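Local atomic coordinates of D-aminopeptidase (Burkholderia sp. LK4, PDB entry 5TZB), a protein that probably hydrolyses peptides and amides carrying an N-terminal beta-amino acid, as a beta-aminopeptidase with an Ntn-hydrolase fold. Residues D150-D155 with R362-E367; G223-L228 with R240-P245; A231-G236 with D376-V381. One frame throughout, in Å; residues are numbered along the deposited sequence.

Contact 1 (D150-D155 with R362-E367)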
loop_
_atom_site.group_PDB
_atom_site.type_symbol
_atom_site.label_atom_id
_atom_site.label_comp_id
_atom_site.label_asym_id
_atom_site.label_seq_id
_atom_site.Cartn_x
_atom_site.Cartn_y
_atom_site.Cartn_z
ATOM N N ASP C 150 -21.798 -15.083 -9.226
ATOM C CA ASP C 150 -23.169 -15.358 -9.659
ATOM C C ASP C 150 -23.680 -16.717 -9.165
ATOM O O ASP C 150 -24.458 -17.369 -9.842
ATOM C CB ASP C 150 -23.295 -15.300 -11.196
ATOM C CG ASP C 150 -22.271 -16.183 -11.932
ATOM O OD1 ASP C 150 -21.715 -17.127 -11.341
ATOM O OD2 ASP C 150 -22.045 -15.948 -13.137
ATOM N N GLY C 151 -23.233 -17.129 -7.983
ATOM C CA GLY C 151 -23.543 -18.444 -7.439
ATOM C C GLY C 151 -25.008 -18.763 -7.203
ATOM O O GLY C 151 -25.386 -19.929 -7.143
ATOM N N LEU C 152 -25.844 -17.737 -7.084
ATOM C CA LEU C 152 -27.265 -17.953 -6.827
ATOM C C LEU C 152 -28.032 -18.366 -8.085
ATOM O O LEU C 152 -28.752 -19.373 -8.082
ATOM C CB LEU C 152 -27.892 -16.696 -6.220
ATOM C CG LEU C 152 -29.260 -16.909 -5.563
ATOM C CD1 LEU C 152 -29.176 -17.854 -4.360
ATOM C CD2 LEU C 152 -29.840 -15.569 -5.147
ATOM N N LEU C 153 -27.864 -17.597 -9.157
ATOM C CA LEU C 153 -28.574 -17.833 -10.408
ATOM C C LEU C 153 -27.812 -18.727 -11.370
ATOM O O LEU C 153 -28.406 -19.309 -12.269
ATOM C CB LEU C 153 -28.903 -16.497 -11.096
ATOM C CG LEU C 153 -29.844 -15.553 -10.346
ATOM C CD1 LEU C 153 -29.967 -14.211 -11.060
ATOM C CD2 LEU C 153 -31.218 -16.222 -10.229
ATOM N N ASN C 154 -26.499 -18.834 -11.175
ATOM C CA ASN C 154 -25.633 -19.595 -12.078
ATOM C C ASN C 154 -25.026 -20.808 -11.387
ATOM O O ASN C 154 -24.744 -20.770 -10.186
ATOM C CB ASN C 154 -24.501 -18.703 -12.610
ATOM C CG ASN C 154 -23.559 -19.441 -13.548
ATOM O OD1 ASN C 154 -23.991 -20.033 -14.540
ATOM N ND2 ASN C 154 -22.269 -19.438 -13.217
ATOM N N ASP C 155 -24.808 -21.871 -12.154
ATOM C CA ASP C 155 -24.097 -23.051 -11.677
ATOM C C ASP C 155 -22.600 -22.737 -11.646
ATOM O O ASP C 155 -21.842 -23.142 -12.526
ATOM C CB ASP C 155 -24.404 -24.249 -12.586
ATOM C CG ASP C 155 -23.663 -25.514 -12.177
ATOM O OD1 ASP C 155 -23.312 -25.657 -10.985
ATOM O OD2 ASP C 155 -23.445 -26.372 -13.056
ATOM N N ARG C 362 -32.422 -21.824 -10.967
ATOM C CA ARG C 362 -31.938 -22.684 -9.883
ATOM C C ARG C 362 -32.735 -22.444 -8.602
ATOM O O ARG C 362 -32.186 -22.473 -7.500
ATOM C CB ARG C 362 -30.430 -22.457 -9.646
ATOM C CG ARG C 362 -29.594 -22.642 -10.902
ATOM C CD ARG C 362 -28.095 -22.462 -10.680
ATOM N NE ARG C 362 -27.496 -23.490 -9.837
ATOM C CZ ARG C 362 -27.105 -23.296 -8.582
ATOM N NH1 ARG C 362 -27.253 -22.109 -8.010
ATOM N NH2 ARG C 362 -26.567 -24.300 -7.898
ATOM N N GLY C 363 -34.028 -22.174 -8.753
ATOM C CA GLY C 363 -34.901 -22.020 -7.603
ATOM C C GLY C 363 -34.879 -20.644 -6.969
ATOM O O GLY C 363 -35.458 -20.435 -5.903
ATOM N N ALA C 364 -34.204 -19.701 -7.613
ATOM C CA ALA C 364 -34.133 -18.346 -7.089
ATOM C C ALA C 364 -34.742 -17.375 -8.097
ATOM O O ALA C 364 -34.626 -17.563 -9.313
ATOM C CB ALA C 364 -32.690 -17.968 -6.765
ATOM N N ARG C 365 -35.416 -16.351 -7.588
ATOM C CA ARG C 365 -36.024 -15.346 -8.447
ATOM C C ARG C 365 -35.549 -13.958 -8.053
ATOM O O ARG C 365 -35.538 -13.601 -6.870
ATOM C CB ARG C 365 -37.555 -15.420 -8.378
ATOM N N VAL C 366 -35.140 -13.182 -9.045
ATOM C CA VAL C 366 -34.785 -11.803 -8.786
ATOM C C VAL C 366 -35.587 -10.941 -9.767
ATOM O O VAL C 366 -35.808 -11.323 -10.923
ATOM C CB VAL C 366 -33.256 -11.561 -8.914
ATOM C CG1 VAL C 366 -32.786 -11.711 -10.357
ATOM C CG2 VAL C 366 -32.872 -10.191 -8.374
ATOM N N GLU C 367 -36.069 -9.803 -9.283
ATOM C CA GLU C 367 -36.830 -8.883 -10.118
ATOM C C GLU C 367 -35.917 -7.790 -10.642
ATOM O O GLU C 367 -34.992 -7.361 -9.947
ATOM C CB GLU C 367 -37.981 -8.248 -9.337
ATOM C CG GLU C 367 -39.126 -9.187 -9.031
ATOM C CD GLU C 367 -40.298 -8.481 -8.366
ATOM O OE1 GLU C 367 -40.581 -7.318 -8.729
ATOM O OE2 GLU C 367 -40.953 -9.102 -7.498
HETATM O O HOH W 1 -29.950 -20.938 -6.176
#

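Contact 2 (G223-L228 with R240-P245)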
loop_
_atom_site.group_PDB
_atom_site.type_symbol
_atom_site.label_atom_id
_atom_site.label_comp_id
_atom_site.label_asym_id
_atom_site.label_seq_id
_atom_site.Cartn_x
_atom_site.Cartn_y
_atom_site.Cartn_z
ATOM N N GLY C 223 -24.672 -5.111 -2.583
ATOM C CA GLY C 223 -25.583 -4.197 -1.922
ATOM C C GLY C 223 -26.877 -4.731 -1.376
ATOM O O GLY C 223 -27.494 -5.656 -1.920
ATOM N N VAL C 224 -27.303 -4.129 -0.277
ATOM C CA VAL C 224 -28.580 -4.498 0.293
ATOM C C VAL C 224 -29.650 -3.516 -0.178
ATOM O O VAL C 224 -29.376 -2.348 -0.490
ATOM C CB VAL C 224 -28.533 -4.542 1.831
ATOM C CG1 VAL C 224 -27.327 -5.365 2.289
ATOM C CG2 VAL C 224 -28.411 -3.167 2.390
ATOM N N ARG C 225 -30.866 -4.026 -0.244
ATOM C CA ARG C 225 -32.013 -3.289 -0.759
ATOM C C ARG C 225 -32.186 -1.865 -0.193
ATOM O O ARG C 225 -32.172 -0.883 -0.953
ATOM C CB ARG C 225 -33.280 -4.103 -0.480
ATOM C CG ARG C 225 -34.555 -3.449 -0.964
ATOM C CD ARG C 225 -34.650 -3.397 -2.490
ATOM N NE ARG C 225 -34.656 -4.716 -3.126
ATOM C CZ ARG C 225 -35.688 -5.563 -3.090
ATOM N NH1 ARG C 225 -36.797 -5.242 -2.421
ATOM N NH2 ARG C 225 -35.619 -6.738 -3.712
ATOM N N GLU C 226 -32.381 -1.759 1.122
ATOM C CA GLU C 226 -32.694 -0.466 1.749
ATOM C C GLU C 226 -31.660 0.617 1.484
ATOM O O GLU C 226 -31.975 1.793 1.596
ATOM C CB GLU C 226 -32.916 -0.586 3.266
ATOM C CG GLU C 226 -31.860 -1.356 4.026
ATOM C CD GLU C 226 -32.120 -2.855 4.069
ATOM O OE1 GLU C 226 -32.595 -3.432 3.063
ATOM O OE2 GLU C 226 -31.823 -3.458 5.122
ATOM N N MET C 227 -30.419 0.226 1.195
ATOM C CA MET C 227 -29.328 1.186 1.023
ATOM C C MET C 227 -29.320 1.858 -0.357
ATOM O O MET C 227 -28.527 2.774 -0.588
ATOM C CB MET C 227 -27.963 0.515 1.249
ATOM C CG MET C 227 -27.683 0.122 2.690
ATOM S SD MET C 227 -27.538 1.485 3.848
ATOM C CE MET C 227 -27.246 0.574 5.369
ATOM N N LEU C 228 -30.137 1.368 -1.293
ATOM C CA LEU C 228 -30.141 1.911 -2.659
ATOM C C LEU C 228 -30.446 3.419 -2.696
ATOM O O LEU C 228 -31.433 3.873 -2.111
ATOM C CB LEU C 228 -31.161 1.171 -3.527
ATOM C CG LEU C 228 -31.311 1.677 -4.967
ATOM C CD1 LEU C 228 -30.005 1.594 -5.772
ATOM C CD2 LEU C 228 -32.468 0.976 -5.686
ATOM N N ARG C 240 -38.493 -1.607 -0.021
ATOM C CA ARG C 240 -38.290 -2.822 0.758
ATOM C C ARG C 240 -39.339 -3.903 0.516
ATOM O O ARG C 240 -39.056 -5.081 0.709
ATOM C CB ARG C 240 -38.207 -2.517 2.256
ATOM C CG ARG C 240 -37.033 -1.632 2.645
ATOM C CD ARG C 240 -36.973 -1.485 4.152
ATOM N NE ARG C 240 -37.324 -0.139 4.582
ATOM C CZ ARG C 240 -36.543 0.628 5.336
ATOM N NH1 ARG C 240 -35.375 0.168 5.775
ATOM N NH2 ARG C 240 -36.944 1.847 5.674
ATOM N N HIS C 241 -40.535 -3.515 0.087
ATOM C CA HIS C 241 -41.646 -4.466 -0.047
ATOM C C HIS C 241 -41.457 -5.456 -1.204
ATOM O O HIS C 241 -42.017 -6.553 -1.192
ATOM C CB HIS C 241 -42.962 -3.699 -0.243
ATOM C CG HIS C 241 -42.956 -2.811 -1.447
ATOM N ND1 HIS C 241 -42.316 -1.589 -1.465
ATOM C CD2 HIS C 241 -43.500 -2.971 -2.677
ATOM C CE1 HIS C 241 -42.460 -1.036 -2.658
ATOM N NE2 HIS C 241 -43.175 -1.854 -3.412
ATOM N N VAL C 242 -40.689 -5.061 -2.210
ATOM C CA VAL C 242 -40.477 -5.901 -3.384
ATOM C C VAL C 242 -39.713 -7.173 -2.990
ATOM O O VAL C 242 -38.771 -7.114 -2.193
ATOM C CB VAL C 242 -39.720 -5.128 -4.500
ATOM C CG1 VAL C 242 -39.521 -5.999 -5.722
ATOM C CG2 VAL C 242 -40.501 -3.889 -4.901
ATOM N N PRO C 243 -40.166 -8.337 -3.487
ATOM C CA PRO C 243 -39.511 -9.629 -3.225
ATOM C C PRO C 243 -38.000 -9.623 -3.503
ATOM O O PRO C 243 -37.527 -8.942 -4.422
ATOM C CB PRO C 243 -40.236 -10.583 -4.174
ATOM C CG PRO C 243 -41.640 -9.994 -4.272
ATOM C CD PRO C 243 -41.456 -8.498 -4.193
ATOM N N SER C 244 -37.256 -10.388 -2.706
ATOM C CA SER C 244 -35.803 -10.462 -2.838
ATOM C C SER C 244 -35.346 -11.906 -2.998
ATOM O O SER C 244 -35.890 -12.811 -2.361
ATOM C CB SER C 244 -35.116 -9.847 -1.616
ATOM O OG SER C 244 -33.714 -10.109 -1.626
ATOM N N PRO C 245 -34.316 -12.126 -3.834
ATOM C CA PRO C 245 -33.810 -13.494 -3.992
ATOM C C PRO C 245 -33.089 -14.000 -2.743
ATOM O O PRO C 245 -32.861 -15.196 -2.629
ATOM C CB PRO C 245 -32.846 -13.381 -5.179
ATOM C CG PRO C 245 -32.447 -11.953 -5.221
ATOM C CD PRO C 245 -33.619 -11.165 -4.709
#

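Contact 3 (A231-G236 with D376-V381)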
loop_
_atom_site.group_PDB
_atom_site.type_symbol
_atom_site.label_atom_id
_atom_site.label_comp_id
_atom_site.label_asym_id
_atom_site.label_seq_id
_atom_site.Cartn_x
_atom_site.Cartn_y
_atom_site.Cartn_z
ATOM N N ALA C 231 -29.394 9.212 -7.682
ATOM C CA ALA C 231 -29.151 10.658 -7.718
ATOM C C ALA C 231 -29.228 11.223 -6.305
ATOM O O ALA C 231 -29.701 12.345 -6.102
ATOM C CB ALA C 231 -30.131 11.368 -8.633
ATOM N N GLY C 232 -28.813 10.409 -5.339
ATOM C CA GLY C 232 -28.797 10.787 -3.938
ATOM C C GLY C 232 -30.047 10.457 -3.138
ATOM O O GLY C 232 -29.980 10.365 -1.913
ATOM N N TYR C 233 -31.181 10.265 -3.817
ATOM C CA TYR C 233 -32.470 10.076 -3.136
ATOM C C TYR C 233 -32.653 8.666 -2.589
ATOM O O TYR C 233 -32.350 7.695 -3.274
ATOM C CB TYR C 233 -33.618 10.431 -4.084
ATOM C CG TYR C 233 -33.699 11.916 -4.365
ATOM C CD1 TYR C 233 -34.596 12.722 -3.676
ATOM C CD2 TYR C 233 -32.869 12.514 -5.305
ATOM C CE1 TYR C 233 -34.673 14.088 -3.920
ATOM C CE2 TYR C 233 -32.934 13.877 -5.549
ATOM C CZ TYR C 233 -33.845 14.654 -4.851
ATOM O OH TYR C 233 -33.919 16.008 -5.080
ATOM N N PRO C 234 -33.158 8.553 -1.346
ATOM C CA PRO C 234 -33.199 7.274 -0.616
ATOM C C PRO C 234 -34.294 6.348 -1.118
ATOM O O PRO C 234 -35.194 5.953 -0.382
ATOM C CB PRO C 234 -33.455 7.712 0.823
ATOM C CG PRO C 234 -34.253 8.956 0.680
ATOM C CD PRO C 234 -33.735 9.654 -0.549
ATOM N N VAL C 235 -34.181 5.989 -2.387
ATOM C CA VAL C 235 -35.205 5.222 -3.072
ATOM C C VAL C 235 -35.334 3.804 -2.501
ATOM O O VAL C 235 -36.433 3.238 -2.446
ATOM C CB VAL C 235 -34.886 5.195 -4.599
ATOM C CG1 VAL C 235 -33.525 4.614 -4.850
ATOM C CG2 VAL C 235 -35.883 4.436 -5.352
ATOM N N GLY C 236 -34.223 3.252 -2.014
ATOM C CA GLY C 236 -34.224 1.930 -1.410
ATOM C C GLY C 236 -35.159 1.789 -0.212
ATOM O O GLY C 236 -35.721 0.713 0.029
ATOM N N ASP C 376 -41.535 5.968 -9.724
ATOM C CA ASP C 376 -42.482 6.118 -8.610
ATOM C C ASP C 376 -41.804 6.300 -7.269
ATOM O O ASP C 376 -42.250 7.088 -6.430
ATOM C CB ASP C 376 -43.429 4.917 -8.499
ATOM C CG ASP C 376 -44.489 4.909 -9.574
ATOM O OD1 ASP C 376 -44.704 5.964 -10.203
ATOM O OD2 ASP C 376 -45.126 3.850 -9.765
ATOM N N ALA C 377 -40.776 5.499 -7.031
ATOM C CA ALA C 377 -40.061 5.572 -5.776
ATOM C C ALA C 377 -39.327 6.910 -5.662
ATOM O O ALA C 377 -39.283 7.499 -4.590
ATOM C CB ALA C 377 -39.122 4.402 -5.642
ATOM N N LEU C 378 -38.752 7.385 -6.763
ATOM C CA LEU C 378 -38.088 8.692 -6.775
ATOM C C LEU C 378 -39.070 9.812 -6.397
ATOM O O LEU C 378 -38.745 10.698 -5.592
ATOM C CB LEU C 378 -37.469 8.974 -8.145
ATOM C CG LEU C 378 -36.099 8.317 -8.341
ATOM C CD1 LEU C 378 -35.715 8.330 -9.789
ATOM C CD2 LEU C 378 -35.052 9.013 -7.494
ATOM N N ARG C 379 -40.274 9.764 -6.970
ATOM C CA ARG C 379 -41.274 10.779 -6.670
ATOM C C ARG C 379 -41.686 10.741 -5.213
ATOM O O ARG C 379 -41.769 11.784 -4.572
ATOM C CB ARG C 379 -42.520 10.585 -7.537
ATOM C CG ARG C 379 -43.702 11.447 -7.098
ATOM C CD ARG C 379 -44.959 11.100 -7.878
ATOM N NE ARG C 379 -46.072 12.014 -7.612
ATOM C CZ ARG C 379 -46.367 13.067 -8.370
ATOM N NH1 ARG C 379 -47.400 13.845 -8.063
ATOM N NH2 ARG C 379 -45.623 13.345 -9.434
ATOM N N GLU C 380 -41.835 9.534 -4.678
ATOM C CA GLU C 380 -42.272 9.318 -3.301
ATOM C C GLU C 380 -41.343 9.942 -2.268
ATOM O O GLU C 380 -41.801 10.347 -1.191
ATOM C CB GLU C 380 -42.405 7.810 -3.029
ATOM C CG GLU C 380 -42.885 7.427 -1.626
ATOM C CD GLU C 380 -43.211 5.941 -1.503
ATOM O OE1 GLU C 380 -43.251 5.247 -2.544
ATOM O OE2 GLU C 380 -43.407 5.458 -0.365
ATOM N N VAL C 381 -40.051 10.009 -2.583
ATOM C CA VAL C 381 -39.076 10.607 -1.670
ATOM C C VAL C 381 -38.634 12.006 -2.107
ATOM O O VAL C 381 -37.599 12.503 -1.659
ATOM C CB VAL C 381 -37.808 9.726 -1.517
ATOM C CG1 VAL C 381 -38.138 8.440 -0.793
ATOM C CG2 VAL C 381 -37.190 9.434 -2.871
#

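Contact 1 (D150-D155 with R362-E367)
Arg-362 lays its side chain along 150-155 and gives it one hydrogen bond, from NH1. This nitrogen donates to the carbonyl oxygen of Leu-152 across 3.1 Å, a bent bond with an N-H...O angle of 138°. The acceptor lies close to the guanidinium plane, yet the donor stands about 59° out of the carbonyl plane and off the lone-pair directions. The same NH1 lies 3.0 Å from Gly-151 O. Behind the head group, CD of Arg-362 rests 3.5 Å from Leu-153 O, while CA of Asp-155 and the carbonyl oxygen of Asn-154 lie over one face of the guanidinium.

Leu-152 O has a second donor in a water, which also donates to Arg-362 O and bridges the two backbones. The apolar half of the contact lies further along 362-367. Ala-364 CB sits 3.8 Å from Leu-152 CG, and CD2 of Leu-153 also approaches this methyl. With CG anti to its own carbonyl carbon (chi1 -63°), Leu-153 sends CD1 to within 3.8 Å of Val-366 CG1, the two side chains crossing at about a right angle.

Strands 359-361 and 364-366 form a small antiparallel hairpin, and Arg-362 and Gly-363 form its two-residue turn, with angles that fit type I'. Through Ala-364 and Val-366 the hairpin packs on Leu-152 and Leu-153, in the loop after strand 144-148. Outside the two segments, NH2 of Arg-362 forms a salt bridge with Asp-60, and Ser-361 OG hydrogen-bonds to Leu-153 O. Within 150-155, Asn-154 ND2 donates to Asp-150 OD1 at 3.0 Å, while Asn-154 OD1 accepts from the backbone of Arg-64.

Contact 2 (G223-L228 with R240-P245)
NH1 of Arg-225 donates to two main-chain oxygens: Val-242 O at 2.7 Å, nearly straight at 172°, and Leu-239 O, just before the segment 240-245. NH2 of the same guanidinium donates to the next carbonyl along, Pro-243 O, at 3.0 Å with an angle of 153°. The oxygens of Val-242 and Pro-243 lie close to the guanidinium plane, at its edge, although each nitrogen stands above the plane of the carbonyl it meets. The side chain reaches them by leaving with CG anti to the backbone N (chi1 180°) and then bending at both chi2 and chi3.

Two carbons also come near: CB of Val-242 is 3.6 Å from NH1, and CB of Ser-244 lies 3.8 Å from NH2. Nearer the surface, NH1 of Arg-240 comes to 3.6 Å from Glu-226 CB. The Glu-226 carboxylate remains at a distance, its OE2 being 5.1 Å from Arg-240 NH1, so any attraction between the charges is probably weak and long-range.

Both segments belong to the long connection between strands 213-220 and 260-266. Further carbonyls complete the grip on Arg-225: NE donates to His-192 O and NH2 to Glu-193 O, while Phe-194 adds a cation-pi contact. All five N-H groups of this buried guanidinium thus have main-chain acceptors, which ties the connection to residues 192-193 and is consistent with a retained positive charge.

Contact 3 (A231-G236 with D376-V381)
Val-235 places CG2 anti to its backbone N, with chi1 at 58° for CG1, and this directs the CG2 methyl at the helix bearing Ala-377. On the other segment, Val-381 at chi1 -68° brings CG1 beside the carbonyl oxygen and CG of Pro-234, and CG2 beside CB of Tyr-233 and CD of Pro-234. CG2 of Val-235 and CB of Ala-377 are only 3.3 Å apart, tighter than ordinary van der Waals contact, where the two CA atoms approach to 5.6 Å.

Around this point the packing is looser. CB of Tyr-233 lies 3.9 Å from Val-381 CG2 and 4.0 Å from Leu-378 CD2; it touches two side chains three residues apart, Leu-378 on the helix and Val-381 just after it. The proline ring and Val-381 lie side by side, pointing opposite ways, with CD of Pro-234 at 4.2 Å from Val-381 CG2. An inverse gamma turn is built around Pro-234, closed by Val-235 N donating to Tyr-233 O at 2.7 Å. The turn's three residues pack on the end of helix 371-380; Val-381 is the first residue beyond it without helical backbone angles.

The carbonyl oxygen of Val-381 lies in the plane of the Tyr-233 ring, at its edge, 3.6 Å from CD1. That same oxygen accepts a hydrogen bond from Tyr-233 OH of the second subunit, and Tyr-233 OH here donates in return to Val-381 O of that subunit. The two Tyr-233 rings also meet across the interface, their planes at about 75°, while Trp-383 packs edge-to-face with Tyr-233 within the chain.

Overall arrangement
Contacts 1 and 2 are adjacent, their centres 16 Å apart: Glu-367 and Val-366 of contact 1 pack on Val-242, Pro-243 and Pro-245 of contact 2, with Val-366 CG2 3.6 Å from Pro-245 CG. Contact 2 in turn adjoins contact 3, centres 13 Å apart, where Leu-228 O lies 2.9 Å from Gly-236 N in a probable backbone hydrogen bond. Contacts 1 and 3 do not touch, their nearest atoms being about 12 Å apart, although strand 364-366 and helix 371-380 follow each other in the chain. In sequence, both segments of contact 2 fall between those of contact 1, while the segments of contact 3 alternate with those of each. Contacts 2 and 3 both reach the second subunit.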